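Local coordinates for protein alanine racemase, biosynthetic (PDB 6A2F) that is a dimeric, pyridoxal-phosphate-carrying member of the alanine racemase family, built from an N-terminal TIM-type barrel and a C-terminal beta domain, at residues G284-V289 with A334-T339; D275-T280 with E322-G327. All coordinates share one frame; numbering follows the deposited sequence.

Contacts 1 and 2 are neighbours in the C-terminal beta domain, their centres about 8 Å apart and their segments alternating along the chain. Tyr-277 of contact 2 packs on contact 1: its OH lies 3.5 Å from CG2 of Thr-285. Nearby, Val-287 CG2 packs 3.6 Å from Leu-323 CD1, and a probable hydrogen bond runs from Glu-322 N to Leu-288 O (2.9 Å), between strands 320-322 and 286-289. Both contacts reach the second subunit, where Arg-279 NH1 of one chain bonds to Thr-339 OG1 of the other. A bound D-lysine lies about 11 Å from the side chain of Tyr-277.

Contact 1 of 2, residues G284-V289 with A334-T339; sequences GTPVLV and ARACGT
Thr-285 OG1 is hydrogen-bonded to the carbonyl O of Pro-282, earlier in the same loop, and beside that bond it lies 4.0 Å from the methyl CB of Ala-336. The rotamer (chi1 -61°) sets OG1 beside the residue's own backbone N and sends CG2 anti to that N. Each branch thus has its own neighbour: the hydroxyl meets Ala-336, while CG2 approaches SG of Cys-337 at 4.1 Å. A beta-branched residue with one polar and one apolar arm suits a place that offers a loop carbonyl to the hydroxyl and a helix end to the methyl. The next residue continues the apolar patch, with the ring atom CD of Pro-286 3.9 Å from CB of Ala-336. That methyl points toward 284-289 and, being small, lets the helix approach closely, the CA atoms of Thr-285 and Ala-336 coming within 5.5 Å. No hydrogen bond crosses between the two segments; they meet by van der Waals packing of side chains.

Cys-337 is the first residue to leave the helical conformation, and a Schellman motif completes the ending: Thr-339 N bonds to Ala-334 O (2.9 Å) and Gly-338 N to Arg-335 O (3.2 Å). Gly-338 has positive phi (71°), which a residue without a side chain adopts without strain. Beyond it, Thr-339 OG1 bonds to Glu-343 OE1 of the same chain and to Arg-279 NH1 of the second subunit. The whole is a Schellman-capped helix end, that of 330-336, packed on the start of strand 286-289 in the C-terminal beta domain of an alanine racemase.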
loop_
_atom_site.group_PDB
_atom_site.type_symbol
_atom_site.label_atom_id
_atom_site.label_comp_id
_atom_site.label_asym_id
_atom_site.label_seq_id
_atom_site.Cartn_x
_atom_site.Cartn_y
_atom_site.Cartn_z
ATOM N N GLY A 284 15.775 0.734 13.959
ATOM C CA GLY A 284 15.837 -0.578 14.602
ATOM C C GLY A 284 14.971 -1.649 13.956
ATOM O O GLY A 284 14.991 -2.808 14.385
ATOM N N THR A 285 14.197 -1.262 12.942
ATOM C CA THR A 285 13.446 -2.216 12.128
ATOM C C THR A 285 14.458 -3.123 11.422
ATOM O O THR A 285 15.388 -2.632 10.779
ATOM C CB THR A 285 12.542 -1.501 11.104
ATOM O OG1 THR A 285 11.595 -0.684 11.794
ATOM C CG2 THR A 285 11.796 -2.499 10.241
ATOM N N PRO A 286 14.296 -4.449 11.567
ATOM C CA PRO A 286 15.294 -5.388 11.056
ATOM C C PRO A 286 15.294 -5.533 9.535
ATOM O O PRO A 286 14.248 -5.381 8.879
ATOM C CB PRO A 286 14.891 -6.712 11.712
ATOM C CG PRO A 286 13.423 -6.584 11.932
ATOM C CD PRO A 286 13.207 -5.138 12.284
ATOM N N VAL A 287 16.477 -5.823 8.995
ATOM C CA VAL A 287 16.656 -6.122 7.581
ATOM C C VAL A 287 17.823 -7.110 7.416
ATOM O O VAL A 287 18.665 -7.237 8.312
ATOM C CB VAL A 287 16.873 -4.827 6.761
ATOM C CG1 VAL A 287 18.354 -4.506 6.602
ATOM C CG2 VAL A 287 16.193 -4.932 5.409
ATOM N N LEU A 288 17.861 -7.820 6.293
ATOM C CA LEU A 288 19.009 -8.672 5.978
ATOM C C LEU A 288 19.836 -8.097 4.831
ATOM O O LEU A 288 19.299 -7.753 3.779
ATOM C CB LEU A 288 18.578 -10.104 5.646
ATOM C CG LEU A 288 17.914 -10.986 6.708
ATOM C CD1 LEU A 288 17.930 -12.437 6.249
ATOM C CD2 LEU A 288 18.580 -10.861 8.074
ATOM N N VAL A 289 21.144 -7.987 5.052
ATOM C CA VAL A 289 22.083 -7.576 4.009
ATOM C C VAL A 289 23.088 -8.706 3.817
ATOM O O VAL A 289 23.864 -9.018 4.722
ATOM C CB VAL A 289 22.803 -6.248 4.357
ATOM C CG1 VAL A 289 23.723 -5.814 3.221
ATOM C CG2 VAL A 289 21.792 -5.149 4.672
ATOM N N ALA A 334 6.804 -6.441 10.638
ATOM C CA ALA A 334 5.519 -5.805 10.925
ATOM C C ALA A 334 5.378 -5.390 12.392
ATOM O O ALA A 334 4.842 -4.321 12.685
ATOM C CB ALA A 334 4.382 -6.727 10.527
ATOM N N ARG A 335 5.857 -6.239 13.302
ATOM C CA ARG A 335 5.811 -5.953 14.740
ATOM C C ARG A 335 6.643 -4.714 15.072
ATOM O O ARG A 335 6.218 -3.870 15.859
ATOM C CB ARG A 335 6.265 -7.175 15.557
ATOM C CG ARG A 335 6.006 -7.083 17.059
ATOM C CD ARG A 335 6.109 -8.442 17.741
ATOM N NE ARG A 335 7.388 -9.095 17.447
ATOM C CZ ARG A 335 8.483 -9.012 18.205
ATOM N NH1 ARG A 335 9.595 -9.641 17.830
ATOM N NH2 ARG A 335 8.472 -8.308 19.337
ATOM N N ALA A 336 7.811 -4.602 14.445
ATOM C CA ALA A 336 8.669 -3.427 14.600
ATOM C C ALA A 336 8.007 -2.160 14.051
ATOM O O ALA A 336 8.268 -1.049 14.533
ATOM C CB ALA A 336 10.010 -3.662 13.924
ATOM N N CYS A 337 7.144 -2.336 13.051
ATOM C CA CYS A 337 6.450 -1.225 12.410
ATOM C C CYS A 337 5.105 -0.909 13.055
ATOM O O CYS A 337 4.362 -0.061 12.559
ATOM C CB CYS A 337 6.276 -1.504 10.915
ATOM S SG CYS A 337 7.822 -1.406 9.988
ATOM N N GLY A 338 4.801 -1.588 14.160
ATOM C CA GLY A 338 3.562 -1.358 14.906
ATOM C C GLY A 338 2.302 -1.838 14.202
ATOM O O GLY A 338 1.227 -1.264 14.387
ATOM N N THR A 339 2.436 -2.894 13.400
ATOM C CA THR A 339 1.320 -3.462 12.638
ATOM C C THR A 339 1.500 -4.979 12.454
ATOM O O THR A 339 2.329 -5.583 13.135
ATOM C CB THR A 339 1.109 -2.727 11.287
ATOM O OG1 THR A 339 -0.041 -3.258 10.619
ATOM C CG2 THR A 339 2.332 -2.848 10.379
#

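Contact 2 of 2, residues D275-T280 with E322-G327; sequences DGYPRT and ELWGAG. With ACT (acetate ion), chain E.
Tyr-277 meets two apolar neighbours through ring atoms CD1 and CE1. CD1 is 3.8 Å from CZ3 of Trp-324, and CE1 is 3.9 Å from CD1 of Leu-323. The tryptophan meets the tyrosine ring obliquely and does not stack on it, and Leu-323 CD1 also comes in obliquely. Within its own segment, CD of Pro-278 lies over one face of the tyrosine ring, 3.4 Å above its plane and offset toward the rim. A tyrosine suits this place because its ring can be buried among hydrophobic groups while its OH still finds a polar partner: OH donates to a water at 2.7 Å, lying at the ring edge and in its plane, and the water in turn donates to Leu-323 O at 3.0 Å. This bridge is a polar link between segments that share no direct hydrogen bond.

With chi1 at -152° the ring's CG is anti to the backbone N, which carries the phenol across toward 322-327. In the next shell, Leu-323 and Trp-324, bulky apolar side chains suited to filling the buried space between the tyrosine ring and strand 234-246, lean on Leu-236, and Trp-324 also packs on Leu-344 and Leu-345 of helix 341-346. Farther along, Glu-322 OE1 accepts from Gly-327 N through its syn lone pair (2.8 Å, 132°), pinning the turn.

On the other flank Arg-279 extends its chain, and NH2 donates to OXT of an acetate ion, probably from the crystallisation liquor, at 2.6 Å (158°), while NH1 bonds to Thr-339 OG1 of the second subunit. Lys-347 and Glu-343 of that subunit bond to Tyr-277 O and Arg-279 N. The arrangement is a small buried apolar core of Tyr-277, Leu-323 and Trp-324, with a water-bridged hydroxyl, joining an interface loop of the alanine racemase C-terminal domain to its beta core.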
loop_
_atom_site.group_PDB
_atom_site.type_symbol
_atom_site.label_atom_id
_atom_site.label_comp_id
_atom_site.label_asym_id
_atom_site.label_seq_id
_atom_site.Cartn_x
_atom_site.Cartn_y
_atom_site.Cartn_z
ATOM N N ASP A 275 6.429 0.990 -2.719
ATOM C CA ASP A 275 6.522 -0.434 -3.022
ATOM C C ASP A 275 5.664 -1.254 -2.055
ATOM O O ASP A 275 5.421 -2.437 -2.280
ATOM C CB ASP A 275 7.976 -0.898 -2.977
ATOM C CG ASP A 275 8.872 -0.104 -3.915
ATOM O OD1 ASP A 275 8.603 -0.091 -5.143
ATOM O OD2 ASP A 275 9.855 0.499 -3.424
ATOM N N GLY A 276 5.199 -0.610 -0.988
ATOM C CA GLY A 276 4.387 -1.274 0.024
ATOM C C GLY A 276 4.996 -1.231 1.414
ATOM O O GLY A 276 4.318 -1.532 2.402
ATOM N N TYR A 277 6.275 -0.861 1.490
ATOM C CA TYR A 277 6.973 -0.783 2.764
ATOM C C TYR A 277 6.339 0.291 3.656
ATOM O O TYR A 277 5.901 1.331 3.155
ATOM C CB TYR A 277 8.470 -0.512 2.552
ATOM C CG TYR A 277 9.324 -1.065 3.673
ATOM C CD1 TYR A 277 9.780 -2.383 3.640
ATOM C CD2 TYR A 277 9.649 -0.284 4.780
ATOM C CE1 TYR A 277 10.542 -2.901 4.673
ATOM C CE2 TYR A 277 10.410 -0.795 5.816
ATOM C CZ TYR A 277 10.854 -2.106 5.755
ATOM O OH TYR A 277 11.608 -2.619 6.780
ATOM N N PRO A 278 6.246 0.029 4.974
ATOM C CA PRO A 278 5.694 1.057 5.873
ATOM C C PRO A 278 6.571 2.303 5.911
ATOM O O PRO A 278 7.768 2.199 6.186
ATOM C CB PRO A 278 5.693 0.367 7.240
ATOM C CG PRO A 278 5.606 -1.089 6.917
ATOM C CD PRO A 278 6.419 -1.265 5.661
ATOM N N ARG A 279 5.985 3.467 5.630
ATOM C CA ARG A 279 6.747 4.717 5.631
ATOM C C ARG A 279 7.340 5.046 6.998
ATOM O O ARG A 279 8.447 5.590 7.082
ATOM C CB ARG A 279 5.904 5.896 5.144
ATOM C CG ARG A 279 6.631 7.221 5.273
ATOM C CD ARG A 279 5.824 8.426 4.832
ATOM N NE ARG A 279 6.538 9.639 5.216
ATOM C CZ ARG A 279 6.396 10.258 6.383
ATOM N NH1 ARG A 279 5.541 9.805 7.294
ATOM N NH2 ARG A 279 7.109 11.343 6.642
ATOM N N THR A 280 6.600 4.719 8.056
ATOM C CA THR A 280 6.959 5.124 9.419
ATOM C C THR A 280 7.856 4.113 10.150
ATOM O O THR A 280 8.120 4.264 11.345
ATOM C CB THR A 280 5.703 5.431 10.270
ATOM O OG1 THR A 280 4.810 4.311 10.239
ATOM C CG2 THR A 280 4.979 6.661 9.733
ATOM N N GLU A 322 17.206 -8.585 1.928
ATOM C CA GLU A 322 15.908 -9.192 2.239
ATOM C C GLU A 322 15.098 -8.303 3.189
ATOM O O GLU A 322 15.484 -8.098 4.344
ATOM C CB GLU A 322 16.067 -10.604 2.819
ATOM C CG GLU A 322 14.738 -11.313 3.038
ATOM C CD GLU A 322 14.883 -12.770 3.439
ATOM O OE1 GLU A 322 14.184 -13.198 4.384
ATOM O OE2 GLU A 322 15.687 -13.494 2.815
ATOM N N LEU A 323 13.986 -7.766 2.686
ATOM C CA LEU A 323 13.077 -6.973 3.513
ATOM C C LEU A 323 12.206 -7.902 4.348
ATOM O O LEU A 323 11.908 -7.608 5.505
ATOM C CB LEU A 323 12.209 -6.029 2.665
ATOM C CG LEU A 323 12.782 -4.776 1.980
ATOM C CD1 LEU A 323 13.784 -4.014 2.841
ATOM C CD2 LEU A 323 13.380 -5.102 0.621
ATOM N N TRP A 324 11.781 -9.005 3.735
ATOM C CA TRP A 324 11.179 -10.139 4.444
ATOM C C TRP A 324 11.133 -11.380 3.566
ATOM O O TRP A 324 11.192 -11.276 2.342
ATOM C CB TRP A 324 9.787 -9.814 5.002
ATOM C CG TRP A 324 8.749 -9.367 4.002
ATOM C CD1 TRP A 324 8.066 -10.149 3.106
ATOM C CD2 TRP A 324 8.244 -8.037 3.838
ATOM N NE1 TRP A 324 7.181 -9.381 2.385
ATOM C CE2 TRP A 324 7.269 -8.083 2.813
ATOM C CE3 TRP A 324 8.525 -6.811 4.456
ATOM C CZ2 TRP A 324 6.573 -6.946 2.390
ATOM C CZ3 TRP A 324 7.832 -5.675 4.030
ATOM C CH2 TRP A 324 6.865 -5.755 3.007
ATOM N N GLY A 325 11.041 -12.549 4.200
ATOM C CA GLY A 325 10.997 -13.830 3.494
ATOM C C GLY A 325 11.324 -15.017 4.384
ATOM O O GLY A 325 10.854 -15.104 5.524
ATOM N N ALA A 326 12.134 -15.935 3.855
ATOM C CA ALA A 326 12.525 -17.141 4.584
ATOM C C ALA A 326 13.601 -16.866 5.644
ATOM O O ALA A 326 13.726 -17.616 6.613
ATOM C CB ALA A 326 12.978 -18.227 3.620
ATOM N N GLY A 327 14.367 -15.792 5.457
ATOM C CA GLY A 327 15.421 -15.422 6.400
ATOM C C GLY A 327 14.935 -14.525 7.527
ATOM O O GLY A 327 15.394 -14.640 8.661
HETATM C C ACT E . 8.932 12.716 4.224
HETATM O O ACT E . 8.488 11.990 3.302
HETATM O OXT ACT E . 9.169 12.256 5.359
HETATM C CH3 ACT E . 9.191 14.176 3.973
HETATM O O HOH W 1 12.879 -4.954 6.591
#